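Local coordinates for protein polyketide synthase/nonribosomal peptide synthetase hybrid RzxB (Pseudomonas fluorescens, PDB 5IL6) that probably dehydrates beta-hydroxyacyl chains bound to an acyl carrier protein, as the dehydratase domain of a trans-AT polyketide synthase linked to rhizoxin assembly, at residues A[74-79]-A[132-137]; A[138-143]-A[264-269]; A[237-242]-A[274-279]. All blocks are in the same frame, centred on the assembly; numbering follows the deposited sequence.

The three contacts lie side by side along one edge of the double-hotdog fold. Interaction 1 pairs strands 77-85 and 124-135, and interaction 3 pairs strands 230-239 and 274-284. Their centres are about 10 Å apart. They join through neighbouring strands 77-85 and 230-239, where Leu78 O lies 2.9 Å from Leu239 N, a probable hydrogen bond. Interaction 2 lays loop 138-143 on strand 261-268, the neighbour of strand 274-284; its centre is about 8 Å from that of interaction 3. Interactions 1 and 2 are about 16 Å apart between centres, but segments 132-137 and 138-143 are continuous in sequence. From strand 124-135 the chain passes over the ends of strands 230-239 and 274-284 to strand 261-268.

Interaction 1: A[74-79]-A[132-137]; sequences AGRGLV and ASTAEV
Segments 77-79 and 132-135 run antiparallel, with Gly77-Ala135 and Val79-Ser133 as hydrogen-bonded pairs and Leu78-Thr134 as the non-hydrogen-bonded pair between them. Gly77 N donates to Ala135 O at 2.7 Å, and Ala135 N returns a bond to Gly77 O. Val79 N and Ser133 O form a second reciprocal ring with Ser133 N and Val79 O. The strand axes come within 4.8 Å at 153°. CA-H...O contacts from Thr134 and Ala132 to Gly77 O and Val79 O add to the ladder.

On one face, the CG2 branch of Val79 meets Ala135 CB at 4.1 Å and Val137 CG2 at 4.2 Å. Chi1 of -180° puts Val79 CG1 anti to the backbone N and CG2 beside that N, where it makes these contacts. Val238 of strand 230-239 also packs on Val79 and Val137. On the other face, Leu78 CD1 rests 3.9 Å from Thr134 CG2. Leu78 also packs on Leu64 and Thr65 of helix 53-67, and Thr134 on Leu68 just after it.

Arg76 bends at chi3 (88°), and its side chain meets that of Thr134 at about a right angle. Thr134 OG1 lies over one face of the guanidinium, 3.1 Å from Arg76 NH1. This approach is too poorly angled for a hydrogen bond. Arg76 NH2 and Glu136 OE1 stay 5.6 Å apart, so any attraction between the opposite charges is probably weak and long-range.

An antiparallel sheet wrapped round a long helix is the hotdog fold, and this strand pair, with helix 53-67 against it, is part of one.

Interaction 2: A[138-143]-A[264-269]; sequences QAAWLD and DLALFD
Leu142 sits over the ring of Phe268, and Ala140 approaches the same ring at its rim. Leu142 CB stands 4.2 Å from the ring centroid of Phe268, only 9° off the normal. This is a CH-pi contact over the middle of the face. Leu142 carries CG anti to its backbone N (chi1 -173°), which sends the branch on across the ring. Its CD1 then reaches Phe268 CE1 at 4.0 Å, on the side away from Ala140. The two side chains meet at a slant.

The carbonyl of Ala140 meets the edge of the Phe268 ring: Ala140 O lies near its plane, 3.4 Å from Phe268 CE2. Leu142 N comes in above the plane, 3.5 Å from Phe268 CE2, on the face that Leu142 CB covers. The ring gets there with CG anti to the carbonyl carbon (chi1 -53°). Ala140 CB reaches Phe268 CZ at 4.2 Å and meets Ala266 CB, methyl to methyl, at 4.0 Å.

Loop 138-143 follows strand 124-135 and passes along strand 261-268. In the double-hotdog fold, it belongs to the connection between the two hotdog halves. Ala266 and Phe268, two residues apart on the strand, present their side chains to it. Were Phe268 an alanine, Leu142 would probably lose the face it covers and Ala140 the ring edge, opening a gap between loop and strand.

Side chain to side chain the contact is apolar, and the backbone hydrogen bonds of the strand go to its neighbours. Outside the contact, Asp143 N bonds to Gln250 OE1, which ties the loop to strand 246-254. Gln250 also touches both Leu142 and Phe268, while Cys274 of the other neighbouring strand packs on Phe268.

Interaction 3: A[237-242]-A[274-279]; sequences CVLLAD and CCAILN
This antiparallel strand pair is part of the double-hotdog sheet structure. Strand 274-284 carries a classic beta bulge on its other side, where Cys275 and Ala276 both face Leu267 on strand 261-268. Strands 237-239 and 274-279 run antiparallel, their axes 4.7 Å apart at closest and 171° between directions. Val238 and Ile277 are the hydrogen-bonded pair. Val238 N donates to Ile277 O at 2.8 Å, and Ile277 N bonds back to Val238 O at 2.9 Å.

Beyond Leu239 the pairing changes. Cys275 O takes two donors, Leu240 N at 2.9 Å and Ala241 N at 3.3 Å. The Leu240 donor sits above the carbonyl plane, whereas the Ala241 donor lies in it, on a lone pair. One carbonyl oxygen therefore holds two successive amides as segment 237-242 leaves the strand.

The CB of Leu240 is directed at segment 274-279. With CG anti to the carbonyl carbon (chi1 -74°), its CD1 reaches Cys274 SG at 3.8 Å and Ile277 CD1 at 4.0 Å. Cys274 SG, anti to the backbone N, meets that methyl. Val137 also packs on Leu240. On the other face, Cys237 SG meets Leu278 CD1 at 4.3 Å, and Ala276 packs against Leu239 CD1.

Helices cover that second face. Cys237 touches Ile57 and Gln61 of helix 53-67, and Leu278 touches Leu207 and Met211 of helix 204-212. Together the two helices and the strands they back give the double hotdog of polyketide synthase dehydratases.

Interaction 1: A[74-79]-A[132-137]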
ATOM      1  N   ALA A  74     -23.731   0.460  -2.943  1.00 84.14           N
ATOM      2  CA  ALA A  74     -24.589  -0.709  -2.738  1.00 81.10           C
ATOM      3  C   ALA A  74     -23.834  -1.901  -2.147  1.00 71.78           C
ATOM      4  O   ALA A  74     -23.799  -2.988  -2.722  1.00 73.30           O
ATOM      5  CB  ALA A  74     -25.259  -1.104  -4.060  1.00 84.47           C
ATOM      6  N   GLY A  75     -23.263  -1.696  -0.962  1.00 62.55           N
ATOM      7  CA  GLY A  75     -22.691  -2.825  -0.250  1.00 62.04           C
ATOM      8  C   GLY A  75     -21.656  -3.589  -1.041  1.00 64.42           C
ATOM      9  O   GLY A  75     -21.517  -4.806  -0.860  1.00 61.04           O
ATOM     10  N   ARG A  76     -20.958  -2.919  -1.951  1.00 68.74           N
ATOM     11  CA  ARG A  76     -19.960  -3.545  -2.805  1.00 71.24           C
ATOM     12  C   ARG A  76     -18.584  -3.069  -2.355  1.00 60.94           C
ATOM     13  O   ARG A  76     -18.451  -2.108  -1.595  1.00 59.41           O
ATOM     14  CB  ARG A  76     -20.189  -3.203  -4.284  1.00 80.26           C
ATOM     15  CG  ARG A  76     -21.582  -3.511  -4.800  1.00 89.43           C
ATOM     16  CD  ARG A  76     -21.656  -3.286  -6.297  1.00 90.02           C
ATOM     17  NE  ARG A  76     -21.280  -4.494  -7.026  1.00 89.75           N
ATOM     18  CZ  ARG A  76     -21.099  -4.560  -8.341  1.00 91.94           C
ATOM     19  NH1 ARG A  76     -21.231  -3.474  -9.092  1.00 94.09           N
ATOM     20  NH2 ARG A  76     -20.767  -5.714  -8.904  1.00 92.56           N
ATOM     21  N   GLY A  77     -17.553  -3.762  -2.822  1.00 51.31           N
ATOM     22  CA  GLY A  77     -16.181  -3.424  -2.497  1.00 41.93           C
ATOM     23  C   GLY A  77     -15.401  -2.977  -3.715  1.00 42.30           C
ATOM     24  O   GLY A  77     -15.696  -3.377  -4.844  1.00 41.42           O
ATOM     25  N   LEU A  78     -14.413  -2.120  -3.476  1.00 43.93           N
ATOM     26  CA  LEU A  78     -13.489  -1.694  -4.515  1.00 43.80           C
ATOM     27  C   LEU A  78     -12.381  -2.732  -4.631  1.00 38.05           C
ATOM     28  O   LEU A  78     -11.672  -3.003  -3.655  1.00 39.91           O
ATOM     29  CB  LEU A  78     -12.917  -0.319  -4.173  1.00 50.55           C
ATOM     30  CG  LEU A  78     -12.616   0.690  -5.287  1.00 58.09           C
ATOM     31  CD1 LEU A  78     -13.678   0.707  -6.381  1.00 61.33           C
ATOM     32  CD2 LEU A  78     -12.493   2.072  -4.664  1.00 60.64           C
ATOM     33  N   VAL A  79     -12.236  -3.321  -5.815  1.00 32.04           N
ATOM     34  CA  VAL A  79     -11.276  -4.392  -6.048  1.00 31.07           C
ATOM     35  C   VAL A  79     -10.228  -3.888  -7.029  1.00 27.69           C
ATOM     36  O   VAL A  79     -10.563  -3.425  -8.126  1.00 28.66           O
ATOM     37  CB  VAL A  79     -11.954  -5.665  -6.581  1.00 30.46           C
ATOM     38  CG1 VAL A  79     -10.918  -6.764  -6.810  1.00 30.63           C
ATOM     39  CG2 VAL A  79     -13.040  -6.140  -5.619  1.00 32.65           C
ATOM     40  N   ALA A 132      -9.012  -2.608 -12.145  1.00 29.14           N
ATOM     41  CA  ALA A 132      -9.918  -2.500 -11.015  1.00 30.76           C
ATOM     42  C   ALA A 132     -11.333  -2.865 -11.441  1.00 37.51           C
ATOM     43  O   ALA A 132     -11.647  -2.985 -12.630  1.00 32.47           O
ATOM     44  CB  ALA A 132      -9.885  -1.092 -10.412  1.00 26.30           C
ATOM     45  N   SER A 133     -12.187  -3.041 -10.440  1.00 41.08           N
ATOM     46  CA  SER A 133     -13.595  -3.373 -10.636  1.00 38.18           C
ATOM     47  C   SER A 133     -14.305  -3.139  -9.307  1.00 38.45           C
ATOM     48  O   SER A 133     -13.687  -2.746  -8.312  1.00 38.23           O
ATOM     49  CB  SER A 133     -13.765  -4.813 -11.118  1.00 36.39           C
ATOM     50  OG  SER A 133     -13.277  -5.729 -10.153  1.00 41.42           O
ATOM     51  N   THR A 134     -15.614  -3.378  -9.300  1.00 41.22           N
ATOM     52  CA  THR A 134     -16.402  -3.390  -8.077  1.00 49.41           C
ATOM     53  C   THR A 134     -17.081  -4.747  -7.957  1.00 47.23           C
ATOM     54  O   THR A 134     -17.486  -5.335  -8.963  1.00 43.61           O
ATOM     55  CB  THR A 134     -17.458  -2.278  -8.072  1.00 61.82           C
ATOM     56  OG1 THR A 134     -18.343  -2.453  -9.184  1.00 63.15           O
ATOM     57  CG2 THR A 134     -16.797  -0.909  -8.185  1.00 66.05           C
ATOM     58  N   ALA A 135     -17.194  -5.252  -6.729  1.00 51.47           N
ATOM     59  CA  ALA A 135     -17.773  -6.572  -6.525  1.00 57.59           C
ATOM     60  C   ALA A 135     -18.389  -6.682  -5.139  1.00 62.64           C
ATOM     61  O   ALA A 135     -17.986  -5.983  -4.205  1.00 60.42           O
ATOM     62  CB  ALA A 135     -16.717  -7.669  -6.692  1.00 56.32           C
ATOM     63  N   GLU A 136     -19.379  -7.565  -5.020  1.00 67.23           N
ATOM     64  CA  GLU A 136     -19.770  -8.063  -3.708  1.00 72.69           C
ATOM     65  C   GLU A 136     -18.660  -8.983  -3.213  1.00 65.98           C
ATOM     66  O   GLU A 136     -18.273  -9.921  -3.918  1.00 62.22           O
ATOM     67  CB  GLU A 136     -21.092  -8.832  -3.790  1.00 86.09           C
ATOM     68  CG  GLU A 136     -22.240  -8.117  -4.485  1.00 94.38           C
ATOM     69  CD  GLU A 136     -23.393  -9.058  -4.799  1.00102.66           C
ATOM     70  OE1 GLU A 136     -23.384  -9.670  -5.892  1.00103.87           O
ATOM     71  OE2 GLU A 136     -24.296  -9.208  -3.946  1.00107.42           O
ATOM     72  N   VAL A 137     -18.137  -8.728  -2.012  1.00 67.07           N
ATOM     73  CA  VAL A 137     -17.033  -9.533  -1.504  1.00 70.01           C
ATOM     74  C   VAL A 137     -17.316 -10.012  -0.087  1.00 73.39           C
ATOM     75  O   VAL A 137     -18.070  -9.402   0.676  1.00 73.50           O
ATOM     76  CB  VAL A 137     -15.687  -8.778  -1.574  1.00 67.43           C
ATOM     77  CG1 VAL A 137     -14.546  -9.672  -1.089  1.00 68.54           C
ATOM     78  CG2 VAL A 137     -15.426  -8.321  -3.000  1.00 65.37           C
TER

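Interaction 2: A[138-143]-A[264-269]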
ATOM      1  N   GLN A 138     -16.688 -11.138   0.240  1.00 75.11           N
ATOM      2  CA  GLN A 138     -16.846 -11.835   1.506  1.00 78.27           C
ATOM      3  C   GLN A 138     -15.646 -11.583   2.412  1.00 73.23           C
ATOM      4  O   GLN A 138     -14.500 -11.566   1.952  1.00 65.35           O
ATOM      5  CB  GLN A 138     -17.023 -13.325   1.242  1.00 83.07           C
ATOM      6  CG  GLN A 138     -17.993 -14.003   2.170  1.00 88.33           C
ATOM      7  CD  GLN A 138     -18.288 -15.419   1.731  1.00 92.84           C
ATOM      8  OE1 GLN A 138     -19.349 -15.700   1.173  1.00 96.17           O
ATOM      9  NE2 GLN A 138     -17.345 -16.319   1.969  1.00 93.11           N
ATOM     10  N   ALA A 139     -15.922 -11.380   3.695  1.00 76.64           N
ATOM     11  CA  ALA A 139     -14.884 -11.082   4.673  1.00 74.82           C
ATOM     12  C   ALA A 139     -13.921 -12.242   4.885  1.00 77.46           C
ATOM     13  O   ALA A 139     -14.308 -13.413   4.846  1.00 81.27           O
ATOM     14  CB  ALA A 139     -15.516 -10.742   6.021  1.00 72.01           C
ATOM     15  N   ALA A 140     -12.656 -11.900   5.108  1.00 74.95           N
ATOM     16  CA  ALA A 140     -11.723 -12.831   5.712  1.00 76.72           C
ATOM     17  C   ALA A 140     -12.023 -12.879   7.205  1.00 89.39           C
ATOM     18  O   ALA A 140     -12.630 -11.965   7.765  1.00 93.97           O
ATOM     19  CB  ALA A 140     -10.271 -12.402   5.483  1.00 65.89           C
ATOM     20  N   TRP A 141     -11.617 -13.964   7.851  1.00 95.16           N
ATOM     21  CA  TRP A 141     -11.920 -14.165   9.261  1.00100.19           C
ATOM     22  C   TRP A 141     -10.631 -14.124  10.051  1.00 87.59           C
ATOM     23  O   TRP A 141      -9.641 -14.756   9.665  1.00 86.95           O
ATOM     24  CB  TRP A 141     -12.649 -15.484   9.494  1.00116.53           C
ATOM     25  CG  TRP A 141     -13.894 -15.563   8.709  1.00125.78           C
ATOM     26  CD1 TRP A 141     -14.967 -14.729   8.795  1.00129.16           C
ATOM     27  CD2 TRP A 141     -14.208 -16.524   7.700  1.00129.22           C
ATOM     28  NE1 TRP A 141     -15.935 -15.111   7.900  1.00132.29           N
ATOM     29  CE2 TRP A 141     -15.493 -16.213   7.215  1.00132.15           C
ATOM     30  CE3 TRP A 141     -13.528 -17.619   7.159  1.00129.04           C
ATOM     31  CZ2 TRP A 141     -16.113 -16.959   6.217  1.00133.16           C
ATOM     32  CZ3 TRP A 141     -14.143 -18.358   6.170  1.00131.06           C
ATOM     33  CH2 TRP A 141     -15.424 -18.025   5.707  1.00132.80           C
ATOM     34  N   LEU A 142     -10.629 -13.354  11.130  1.00 75.53           N
ATOM     35  CA  LEU A 142      -9.454 -13.332  11.977  1.00 63.52           C
ATOM     36  C   LEU A 142      -9.320 -14.743  12.527  1.00 63.95           C
ATOM     37  O   LEU A 142     -10.154 -15.195  13.318  1.00 61.35           O
ATOM     38  CB  LEU A 142      -9.608 -12.270  13.065  1.00 58.04           C
ATOM     39  CG  LEU A 142      -8.422 -11.959  13.977  1.00 55.68           C
ATOM     40  CD1 LEU A 142      -7.159 -11.741  13.157  1.00 54.54           C
ATOM     41  CD2 LEU A 142      -8.729 -10.708  14.791  1.00 56.58           C
ATOM     42  N   ASP A 143      -8.250 -15.428  12.136  1.00 70.60           N
ATOM     43  CA  ASP A 143      -8.064 -16.849  12.399  1.00 79.35           C
ATOM     44  C   ASP A 143      -6.917 -17.111  13.354  1.00 69.70           C
ATOM     45  O   ASP A 143      -6.529 -18.272  13.531  1.00 70.69           O
ATOM     46  CB  ASP A 143      -7.752 -17.588  11.095  1.00 94.60           C
ATOM     47  CG  ASP A 143      -8.967 -18.227  10.457  1.00112.96           C
ATOM     48  OD1 ASP A 143     -10.056 -17.617  10.485  1.00119.67           O
ATOM     49  OD2 ASP A 143      -8.819 -19.344   9.911  1.00120.47           O
ATOM     50  N   ASP A 264      -0.167 -13.171   1.972  1.00 26.92           N
ATOM     51  CA  ASP A 264      -1.539 -12.689   2.010  1.00 26.77           C
ATOM     52  C   ASP A 264      -1.761 -11.947   3.322  1.00 25.06           C
ATOM     53  O   ASP A 264      -1.281 -12.375   4.378  1.00 25.58           O
ATOM     54  CB  ASP A 264      -2.549 -13.833   1.881  1.00 33.12           C
ATOM     55  CG  ASP A 264      -2.318 -14.683   0.647  1.00 40.63           C
ATOM     56  OD1 ASP A 264      -2.296 -14.123  -0.469  1.00 35.84           O
ATOM     57  OD2 ASP A 264      -2.171 -15.916   0.790  1.00 43.39           O
ATOM     58  N   LEU A 265      -2.485 -10.831   3.253  1.00 24.02           N
ATOM     59  CA  LEU A 265      -2.746 -10.006   4.420  1.00 24.23           C
ATOM     60  C   LEU A 265      -4.233  -9.694   4.501  1.00 23.25           C
ATOM     61  O   LEU A 265      -4.926  -9.619   3.483  1.00 25.87           O
ATOM     62  CB  LEU A 265      -1.954  -8.683   4.388  1.00 27.94           C
ATOM     63  CG  LEU A 265      -0.425  -8.758   4.409  1.00 33.43           C
ATOM     64  CD1 LEU A 265       0.140  -9.086   3.032  1.00 39.88           C
ATOM     65  CD2 LEU A 265       0.161  -7.453   4.933  1.00 33.40           C
ATOM     66  N   ALA A 266      -4.712  -9.514   5.727  1.00 28.35           N
ATOM     67  CA  ALA A 266      -6.080  -9.079   5.967  1.00 29.06           C
ATOM     68  C   ALA A 266      -6.059  -8.065   7.097  1.00 27.07           C
ATOM     69  O   ALA A 266      -5.418  -8.294   8.127  1.00 27.37           O
ATOM     70  CB  ALA A 266      -6.994 -10.259   6.317  1.00 29.45           C
ATOM     71  N   LEU A 267      -6.755  -6.950   6.899  1.00 24.65           N
ATOM     72  CA  LEU A 267      -6.785  -5.860   7.861  1.00 27.34           C
ATOM     73  C   LEU A 267      -8.127  -5.871   8.573  1.00 29.27           C
ATOM     74  O   LEU A 267      -9.179  -5.912   7.924  1.00 26.84           O
ATOM     75  CB  LEU A 267      -6.557  -4.514   7.168  1.00 26.76           C
ATOM     76  CG  LEU A 267      -5.133  -4.243   6.663  1.00 27.85           C
ATOM     77  CD1 LEU A 267      -4.736  -5.186   5.532  1.00 27.23           C
ATOM     78  CD2 LEU A 267      -4.987  -2.798   6.219  1.00 29.96           C
ATOM     79  N   PHE A 268      -8.088  -5.833   9.903  1.00 30.45           N
ATOM     80  CA  PHE A 268      -9.288  -5.885  10.719  1.00 33.79           C
ATOM     81  C   PHE A 268      -9.292  -4.716  11.688  1.00 32.12           C
ATOM     82  O   PHE A 268      -8.237  -4.236  12.112  1.00 33.07           O
ATOM     83  CB  PHE A 268      -9.380  -7.200  11.517  1.00 39.58           C
ATOM     84  CG  PHE A 268      -9.233  -8.438  10.677  1.00 40.23           C
ATOM     85  CD1 PHE A 268      -7.978  -8.931  10.363  1.00 40.74           C
ATOM     86  CD2 PHE A 268     -10.350  -9.116  10.215  1.00 40.38           C
ATOM     87  CE1 PHE A 268      -7.836 -10.073   9.596  1.00 38.35           C
ATOM     88  CE2 PHE A 268     -10.214 -10.259   9.448  1.00 36.04           C
ATOM     89  CZ  PHE A 268      -8.956 -10.737   9.139  1.00 35.80           C
ATOM     90  N   ASP A 269     -10.490  -4.268  12.050  1.00 33.19           N
ATOM     91  CA  ASP A 269     -10.610  -3.274  13.101  1.00 50.48           C
ATOM     92  C   ASP A 269     -10.389  -3.935  14.461  1.00 62.73           C
ATOM     93  O   ASP A 269     -10.248  -5.156  14.573  1.00 57.83           O
ATOM     94  CB  ASP A 269     -11.971  -2.577  13.032  1.00 49.82           C
ATOM     95  CG  ASP A 269     -13.134  -3.508  13.337  1.00 50.91           C
ATOM     96  OD1 ASP A 269     -12.904  -4.678  13.709  1.00 53.70           O
ATOM     97  OD2 ASP A 269     -14.292  -3.063  13.194  1.00 50.11           O
TER

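Interaction 3: A[237-242]-A[274-279]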
ATOM      1  N   CYS A 237      -6.231  -6.257  -4.135  1.00 28.83           N
ATOM      2  CA  CYS A 237      -6.465  -5.427  -2.958  1.00 28.97           C
ATOM      3  C   CYS A 237      -7.956  -5.137  -2.915  1.00 28.76           C
ATOM      4  O   CYS A 237      -8.486  -4.467  -3.808  1.00 28.21           O
ATOM      5  CB  CYS A 237      -5.663  -4.129  -2.996  1.00 30.04           C
ATOM      6  SG  CYS A 237      -5.924  -3.107  -1.527  1.00 33.26           S
ATOM      7  N   VAL A 238      -8.634  -5.644  -1.892  1.00 26.43           N
ATOM      8  CA  VAL A 238     -10.077  -5.486  -1.748  1.00 26.97           C
ATOM      9  C   VAL A 238     -10.336  -4.550  -0.580  1.00 29.80           C
ATOM     10  O   VAL A 238      -9.866  -4.795   0.538  1.00 28.66           O
ATOM     11  CB  VAL A 238     -10.782  -6.833  -1.543  1.00 31.09           C
ATOM     12  CG1 VAL A 238     -12.271  -6.619  -1.332  1.00 35.23           C
ATOM     13  CG2 VAL A 238     -10.536  -7.748  -2.737  1.00 32.53           C
ATOM     14  N   LEU A 239     -11.075  -3.475  -0.840  1.00 28.51           N
ATOM     15  CA  LEU A 239     -11.462  -2.517   0.188  1.00 35.34           C
ATOM     16  C   LEU A 239     -12.932  -2.749   0.523  1.00 34.93           C
ATOM     17  O   LEU A 239     -13.821  -2.388  -0.256  1.00 29.84           O
ATOM     18  CB  LEU A 239     -11.217  -1.087  -0.286  1.00 46.04           C
ATOM     19  CG  LEU A 239     -11.530   0.025   0.716  1.00 56.64           C
ATOM     20  CD1 LEU A 239     -10.629  -0.073   1.941  1.00 54.53           C
ATOM     21  CD2 LEU A 239     -11.385   1.386   0.053  1.00 64.79           C
ATOM     22  N   LEU A 240     -13.182  -3.357   1.681  1.00 37.42           N
ATOM     23  CA  LEU A 240     -14.528  -3.710   2.119  1.00 44.43           C
ATOM     24  C   LEU A 240     -15.234  -2.582   2.858  1.00 42.95           C
ATOM     25  O   LEU A 240     -16.450  -2.418   2.714  1.00 39.51           O
ATOM     26  CB  LEU A 240     -14.469  -4.955   3.003  1.00 50.38           C
ATOM     27  CG  LEU A 240     -14.219  -6.226   2.199  1.00 61.70           C
ATOM     28  CD1 LEU A 240     -13.504  -7.292   3.001  1.00 66.78           C
ATOM     29  CD2 LEU A 240     -15.577  -6.731   1.744  1.00 68.35           C
ATOM     30  N   ALA A 241     -14.503  -1.809   3.652  1.00 36.61           N
ATOM     31  CA  ALA A 241     -15.118  -0.779   4.474  1.00 35.30           C
ATOM     32  C   ALA A 241     -14.041   0.211   4.882  1.00 34.76           C
ATOM     33  O   ALA A 241     -12.843  -0.052   4.749  1.00 35.35           O
ATOM     34  CB  ALA A 241     -15.802  -1.385   5.703  1.00 38.62           C
ATOM     35  N   ASP A 242     -14.486   1.364   5.376  1.00 33.84           N
ATOM     36  CA  ASP A 242     -13.552   2.355   5.887  1.00 38.77           C
ATOM     37  C   ASP A 242     -12.737   1.763   7.028  1.00 38.49           C
ATOM     38  O   ASP A 242     -13.265   1.049   7.886  1.00 39.18           O
ATOM     39  CB  ASP A 242     -14.305   3.600   6.357  1.00 48.39           C
ATOM     40  CG  ASP A 242     -14.987   4.332   5.219  1.00 60.03           C
ATOM     41  OD1 ASP A 242     -14.582   4.131   4.055  1.00 61.30           O
ATOM     42  OD2 ASP A 242     -15.925   5.110   5.489  1.00 65.97           O
ATOM     43  N   CYS A 274     -13.353  -7.466   9.193  1.00 34.19           N
ATOM     44  CA  CYS A 274     -12.445  -7.324   8.066  1.00 32.94           C
ATOM     45  C   CYS A 274     -12.757  -6.050   7.291  1.00 33.44           C
ATOM     46  O   CYS A 274     -13.890  -5.839   6.849  1.00 35.24           O
ATOM     47  CB  CYS A 274     -12.540  -8.531   7.138  1.00 34.11           C
ATOM     48  SG  CYS A 274     -11.308  -8.462   5.825  1.00 35.45           S
ATOM     49  N   CYS A 275     -11.745  -5.199   7.125  1.00 28.89           N
ATOM     50  CA  CYS A 275     -11.886  -3.958   6.377  1.00 35.42           C
ATOM     51  C   CYS A 275     -11.168  -3.970   5.038  1.00 32.69           C
ATOM     52  O   CYS A 275     -11.597  -3.271   4.119  1.00 32.32           O
ATOM     53  CB  CYS A 275     -11.364  -2.778   7.208  1.00 45.68           C
ATOM     54  SG  CYS A 275     -12.318  -2.467   8.709  1.00 54.86           S
ATOM     55  N   ALA A 276     -10.097  -4.748   4.899  1.00 28.67           N
ATOM     56  CA  ALA A 276      -9.374  -4.810   3.636  1.00 28.13           C
ATOM     57  C   ALA A 276      -8.615  -6.125   3.556  1.00 28.49           C
ATOM     58  O   ALA A 276      -8.233  -6.702   4.579  1.00 25.76           O
ATOM     59  CB  ALA A 276      -8.410  -3.630   3.484  1.00 27.50           C
ATOM     60  N   ILE A 277      -8.388  -6.580   2.325  1.00 26.89           N
ATOM     61  CA  ILE A 277      -7.710  -7.841   2.054  1.00 25.37           C
ATOM     62  C   ILE A 277      -6.676  -7.606   0.963  1.00 29.00           C
ATOM     63  O   ILE A 277      -6.970  -6.960  -0.048  1.00 27.91           O
ATOM     64  CB  ILE A 277      -8.697  -8.943   1.622  1.00 25.63           C
ATOM     65  CG1 ILE A 277      -9.690  -9.243   2.747  1.00 26.66           C
ATOM     66  CG2 ILE A 277      -7.946 -10.213   1.220  1.00 30.95           C
ATOM     67  CD1 ILE A 277     -10.836 -10.136   2.323  1.00 30.91           C
ATOM     68  N   LEU A 278      -5.467  -8.119   1.175  1.00 30.45           N
ATOM     69  CA  LEU A 278      -4.414  -8.125   0.165  1.00 27.20           C
ATOM     70  C   LEU A 278      -4.016  -9.570  -0.096  1.00 25.71           C
ATOM     71  O   LEU A 278      -3.501 -10.245   0.803  1.00 26.12           O
ATOM     72  CB  LEU A 278      -3.196  -7.316   0.613  1.00 25.54           C
ATOM     73  CG  LEU A 278      -3.283  -5.790   0.569  1.00 31.99           C
ATOM     74  CD1 LEU A 278      -4.149  -5.249   1.689  1.00 33.96           C
ATOM     75  CD2 LEU A 278      -1.884  -5.198   0.638  1.00 39.35           C
ATOM     76  N   ASN A 279      -4.251 -10.040  -1.316  1.00 24.23           N
ATOM     77  CA  ASN A 279      -3.919 -11.403  -1.705  1.00 24.06           C
ATOM     78  C   ASN A 279      -2.728 -11.394  -2.653  1.00 24.33           C
ATOM     79  O   ASN A 279      -2.720 -10.657  -3.645  1.00 23.59           O
ATOM     80  CB  ASN A 279      -5.116 -12.094  -2.362  1.00 27.96           C
ATOM     81  CG  ASN A 279      -6.256 -12.329  -1.391  1.00 37.50           C
ATOM     82  OD1 ASN A 279      -6.037 -12.719  -0.244  1.00 43.51           O
ATOM     83  ND2 ASN A 279      -7.481 -12.092  -1.844  1.00 38.64           N
TER